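Local coordinates for Sodium/calcium exchanger membrane region domain-containing protein (Archaeoglobus fulgidus, PDB 4KPP) that probably exchanges protons for calcium ions across the membrane, as a member of the sodium/calcium exchanger family, at residues A[280-283]-A[284-288]; A[307-311]-A[312-316]. One frame throughout, in Å; residues are numbered along the deposited sequence.

Contact 1 (A[280-283]-A[284-288])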
loop_
_atom_site.group_PDB
_atom_site.type_symbol
_atom_site.label_atom_id
_atom_site.label_comp_id
_atom_site.label_asym_id
_atom_site.label_seq_id
_atom_site.Cartn_x
_atom_site.Cartn_y
_atom_site.Cartn_z
ATOM N N SER A 280 6.540 -4.541 3.667
ATOM C CA SER A 280 6.552 -5.030 2.289
ATOM C C SER A 280 5.533 -4.295 1.420
ATOM O O SER A 280 5.765 -4.077 0.234
ATOM C CB SER A 280 6.290 -6.539 2.244
ATOM O OG SER A 280 6.252 -7.005 0.906
ATOM N N SER A 281 4.404 -3.923 2.013
ATOM C CA SER A 281 3.388 -3.155 1.302
ATOM C C SER A 281 3.925 -1.774 0.953
ATOM O O SER A 281 3.609 -1.223 -0.107
ATOM C CB SER A 281 2.117 -3.026 2.139
ATOM O OG SER A 281 1.158 -2.217 1.484
ATOM N N LYS A 282 4.728 -1.214 1.855
ATOM C CA LYS A 282 5.426 0.034 1.572
ATOM C C LYS A 282 6.351 -0.156 0.379
ATOM O O LYS A 282 6.442 0.714 -0.477
ATOM C CB LYS A 282 6.205 0.525 2.799
ATOM C CG LYS A 282 7.244 1.614 2.515
ATOM C CD LYS A 282 6.628 2.892 1.953
ATOM C CE LYS A 282 7.723 3.881 1.563
ATOM N NZ LYS A 282 7.201 5.127 0.933
ATOM N N VAL A 283 7.014 -1.307 0.310
ATOM C CA VAL A 283 7.929 -1.588 -0.794
ATOM C C VAL A 283 7.233 -1.521 -2.155
ATOM O O VAL A 283 7.688 -0.797 -3.043
ATOM C CB VAL A 283 8.640 -2.958 -0.634
ATOM C CG1 VAL A 283 9.551 -3.235 -1.826
ATOM C CG2 VAL A 283 9.434 -2.996 0.658
ATOM N N ASN A 284 6.135 -2.257 -2.328
ATOM C CA ASN A 284 5.456 -2.255 -3.628
ATOM C C ASN A 284 4.829 -0.905 -3.977
ATOM O O ASN A 284 4.853 -0.481 -5.135
ATOM C CB ASN A 284 4.446 -3.409 -3.779
ATOM C CG ASN A 284 3.150 -3.177 -3.022
ATOM O OD1 ASN A 284 2.322 -2.358 -3.420
ATOM N ND2 ASN A 284 2.951 -3.930 -1.947
ATOM N N GLN A 285 4.286 -0.223 -2.973
ATOM C CA GLN A 285 3.665 1.076 -3.208
ATOM C C GLN A 285 4.704 2.154 -3.510
ATOM O O GLN A 285 4.387 3.195 -4.087
ATOM C CB GLN A 285 2.765 1.476 -2.034
ATOM C CG GLN A 285 1.527 0.593 -1.917
ATOM C CD GLN A 285 0.607 0.998 -0.785
ATOM O OE1 GLN A 285 -0.098 2.001 -0.874
ATOM N NE2 GLN A 285 0.602 0.210 0.285
ATOM N N TRP A 286 5.949 1.885 -3.136
ATOM C CA TRP A 286 7.031 2.838 -3.341
ATOM C C TRP A 286 7.921 2.384 -4.497
ATOM O O TRP A 286 8.983 2.954 -4.737
ATOM C CB TRP A 286 7.831 3.002 -2.044
ATOM C CG TRP A 286 8.764 4.178 -1.989
ATOM C CD1 TRP A 286 10.063 4.166 -1.568
ATOM C CD2 TRP A 286 8.473 5.538 -2.349
ATOM N NE1 TRP A 286 10.599 5.426 -1.646
ATOM C CE2 TRP A 286 9.646 6.287 -2.124
ATOM C CE3 TRP A 286 7.340 6.194 -2.842
ATOM C CZ2 TRP A 286 9.717 7.656 -2.374
ATOM C CZ3 TRP A 286 7.415 7.553 -3.091
ATOM C CH2 TRP A 286 8.595 8.269 -2.856
ATOM N N THR A 287 7.469 1.355 -5.210
ATOM C CA THR A 287 8.168 0.850 -6.393
ATOM C C THR A 287 7.198 0.562 -7.540
ATOM O O THR A 287 7.085 1.351 -8.478
ATOM C CB THR A 287 8.992 -0.429 -6.091
ATOM O OG1 THR A 287 8.155 -1.419 -5.477
ATOM C CG2 THR A 287 10.169 -0.113 -5.168
ATOM N N LEU A 288 6.500 -0.569 -7.449
ATOM C CA LEU A 288 5.559 -0.996 -8.484
ATOM C C LEU A 288 4.470 0.041 -8.769
ATOM O O LEU A 288 4.092 0.253 -9.923
ATOM C CB LEU A 288 4.917 -2.337 -8.109
ATOM C CG LEU A 288 3.956 -2.931 -9.145
ATOM C CD1 LEU A 288 4.701 -3.379 -10.400
ATOM C CD2 LEU A 288 3.151 -4.078 -8.554
HETATM O O HOH W 1 4.989 -6.383 -1.536
#
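The C-terminal turn of helix 271-285 and the break before helix 288-299 lie buried inside this membrane exchanger, where Lys-282 meets Trp-286 in a cation-pi contact. Such a break within a membrane-spanning helix is consistent with the sodium/calcium exchanger fold, in which interrupted helices line the ion pathway. The ammonium NZ of Lys-282 sits over one indole face, 3.7 Å from the centroid of the Trp-286 five-membered ring. The lysine chain bends once, at chi2 (62°), bringing CE and NZ to the ring. NZ also bonds OG of Ser-324 and OD1 of Asn-108, so the ring and two polar oxygens probably stabilise the buried ammonium. The indole NE1 is bonded to Thr-149. NE2 of Gln-285 reaches back one turn to OG of Ser-281, 2.8 Å away, with the hydroxyl close to the amide plane. A weak bond adds O of Ser-281, and Glu-255 takes NE2 as well, while OG of Ser-281 has Glu-258 as a second partner. An alanine in place of Gln-285 would probably leave OG of Ser-281 and the carboxylate of Glu-255 each short of a polar mate. On another side of the turn, a water lies 2.8 Å from OG of Ser-280 and accepts from ND2 of Asn-284 at 3.2 Å. The hydroxyl of Tyr-176 bonds OG of Ser-280, and that of Tyr-79 bonds OD1 of Asn-284. Where the helix ends, the carbonyl of Val-283 takes two donors from opposite faces of its plane: N of Trp-286 at 3.2 Å, and OG1 of Thr-287, only 2.6 Å from O of Val-283.

Contact 2 (A[307-311]-A[312-316])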
loop_
_atom_site.group_PDB
_atom_site.type_symbol
_atom_site.label_atom_id
_atom_site.label_comp_id
_atom_site.label_asym_id
_atom_site.label_seq_id
_atom_site.Cartn_x
_atom_site.Cartn_y
_atom_site.Cartn_z
ATOM N N LEU A 307 5.308 11.317 -17.210
ATOM C CA LEU A 307 4.289 11.873 -16.329
ATOM C C LEU A 307 4.816 13.155 -15.699
ATOM O O LEU A 307 5.742 13.114 -14.889
ATOM C CB LEU A 307 3.907 10.861 -15.250
ATOM C CG LEU A 307 2.906 11.305 -14.183
ATOM C CD1 LEU A 307 1.570 11.668 -14.810
ATOM C CD2 LEU A 307 2.728 10.214 -13.141
ATOM N N PRO A 308 4.229 14.303 -16.076
ATOM C CA PRO A 308 4.721 15.601 -15.604
ATOM C C PRO A 308 4.562 15.744 -14.095
ATOM O O PRO A 308 3.671 15.139 -13.497
ATOM C CB PRO A 308 3.822 16.612 -16.333
ATOM C CG PRO A 308 3.202 15.849 -17.464
ATOM C CD PRO A 308 3.062 14.445 -16.962
ATOM N N LEU A 309 5.438 16.536 -13.494
ATOM C CA LEU A 309 5.413 16.777 -12.065
ATOM C C LEU A 309 5.543 18.278 -11.864
ATOM O O LEU A 309 6.618 18.843 -12.068
ATOM C CB LEU A 309 6.584 16.052 -11.403
ATOM C CG LEU A 309 6.388 15.153 -10.179
ATOM C CD1 LEU A 309 5.200 14.212 -10.335
ATOM C CD2 LEU A 309 7.672 14.358 -9.931
ATOM N N ASP A 310 4.449 18.931 -11.484
ATOM C CA ASP A 310 4.477 20.373 -11.265
ATOM C C ASP A 310 5.172 20.707 -9.944
ATOM O O ASP A 310 5.685 19.812 -9.267
ATOM C CB ASP A 310 3.064 20.975 -11.333
ATOM C CG ASP A 310 2.183 20.581 -10.150
ATOM O OD1 ASP A 310 2.514 19.618 -9.435
ATOM O OD2 ASP A 310 1.140 21.237 -9.940
ATOM N N ALA A 311 5.192 21.987 -9.585
ATOM C CA ALA A 311 5.832 22.421 -8.347
ATOM C C ALA A 311 5.259 21.691 -7.133
ATOM O O ALA A 311 6.005 21.137 -6.325
ATOM C CB ALA A 311 5.698 23.933 -8.177
ATOM N N ARG A 312 3.933 21.684 -7.024
ATOM C CA ARG A 312 3.243 21.024 -5.916
ATOM C C ARG A 312 3.580 19.533 -5.806
ATOM O O ARG A 312 4.018 19.067 -4.753
ATOM C CB ARG A 312 1.725 21.222 -6.035
ATOM C CG ARG A 312 0.900 20.424 -5.029
ATOM C CD ARG A 312 1.177 20.867 -3.599
ATOM N NE ARG A 312 0.476 20.045 -2.612
ATOM C CZ ARG A 312 -0.765 20.272 -2.190
ATOM N NH1 ARG A 312 -1.456 21.296 -2.672
ATOM N NH2 ARG A 312 -1.318 19.472 -1.288
ATOM N N GLN A 313 3.386 18.791 -6.894
ATOM C CA GLN A 313 3.597 17.346 -6.866
ATOM C C GLN A 313 5.057 16.946 -6.646
ATOM O O GLN A 313 5.333 15.912 -6.034
ATOM C CB GLN A 313 3.029 16.681 -8.124
ATOM C CG GLN A 313 1.523 16.829 -8.261
ATOM C CD GLN A 313 0.792 16.577 -6.955
ATOM O OE1 GLN A 313 0.900 15.503 -6.366
ATOM N NE2 GLN A 313 0.051 17.575 -6.492
ATOM N N SER A 314 5.983 17.769 -7.135
ATOM C CA SER A 314 7.410 17.531 -6.918
ATOM C C SER A 314 7.747 17.637 -5.435
ATOM O O SER A 314 8.529 16.847 -4.905
ATOM C CB SER A 314 8.258 18.522 -7.718
ATOM O OG SER A 314 8.017 18.388 -9.108
ATOM N N GLU A 315 7.149 18.620 -4.772
ATOM C CA GLU A 315 7.312 18.782 -3.334
ATOM C C GLU A 315 6.722 17.583 -2.602
ATOM O O GLU A 315 7.284 17.119 -1.613
ATOM C CB GLU A 315 6.643 20.077 -2.858
ATOM C CG GLU A 315 7.260 21.342 -3.427
ATOM C CD GLU A 315 6.287 22.508 -3.466
ATOM O OE1 GLU A 315 5.174 22.383 -2.915
ATOM O OE2 GLU A 315 6.636 23.552 -4.055
ATOM N N GLU A 316 5.591 17.083 -3.094
ATOM C CA GLU A 316 4.935 15.929 -2.485
ATOM C C GLU A 316 5.808 14.686 -2.578
ATOM O O GLU A 316 5.919 13.923 -1.617
ATOM C CB GLU A 316 3.573 15.663 -3.132
ATOM C CG GLU A 316 2.535 16.747 -2.889
ATOM C CD GLU A 316 2.111 16.849 -1.433
ATOM O OE1 GLU A 316 1.618 17.925 -1.037
ATOM O OE2 GLU A 316 2.256 15.855 -0.688
#
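Asp-310 is the N-cap of helix 311-331. Its OD1 accepts from N of Gln-313 at 2.8 Å, in a nearly straight bond on the syn side but tilted 31° out of the carboxylate plane. The cap depends on chi1 of 70°, which sets CG of Asp-310 between its own N and carbonyl carbon and turns the carboxylate back to the first helical turn. The carbonyl of Asp-310 is gripped twice by Ser-314, by OG at 2.7 Å and by N at 3.0 Å, from opposite faces of its plane. Buried Leu-309 closes the tight side: its CB is 3.6 Å from OG of Ser-314, and CD1 packs on CB of Gln-313. The looser side holds exposed Ala-311 and the partly exposed Arg-312 and Glu-315. From there Arg-312 reaches buried Glu-316 in a salt bridge: NE donates to OE1 at 2.9 Å, and OE1 lies almost in the guanidinium plane, at its edge. Glu-316 also pairs with Arg-109, and Glu-315 with Arg-360. Leu-309 and Gln-313 lean on Thr-101 of helix 96-127, Arg-312 and Gln-313 touch helix 242-267, and strand 307-308 pairs with strand 160-161.

From the N terminus, the chain meets contact 1 first, at the end of helix 271-285, where a short break turns it into helix 288-299. It then runs along helix 288-299, and contact 2 opens in strand 307-308 and closes in the first turns of helix 311-331. The two are in series; neither nests in nor crosses the other. Each closes a local turn: contact 1 ends one helix, contact 2 begins another. Their centres lie about 20 Å apart and they do not touch. Contact 1 sits near the middle of the chain, contact 2 nearer its periphery. Both border helix 96-127, and helix 311-331, which contact 2 begins, runs back to reach contact 1 through Ser-324.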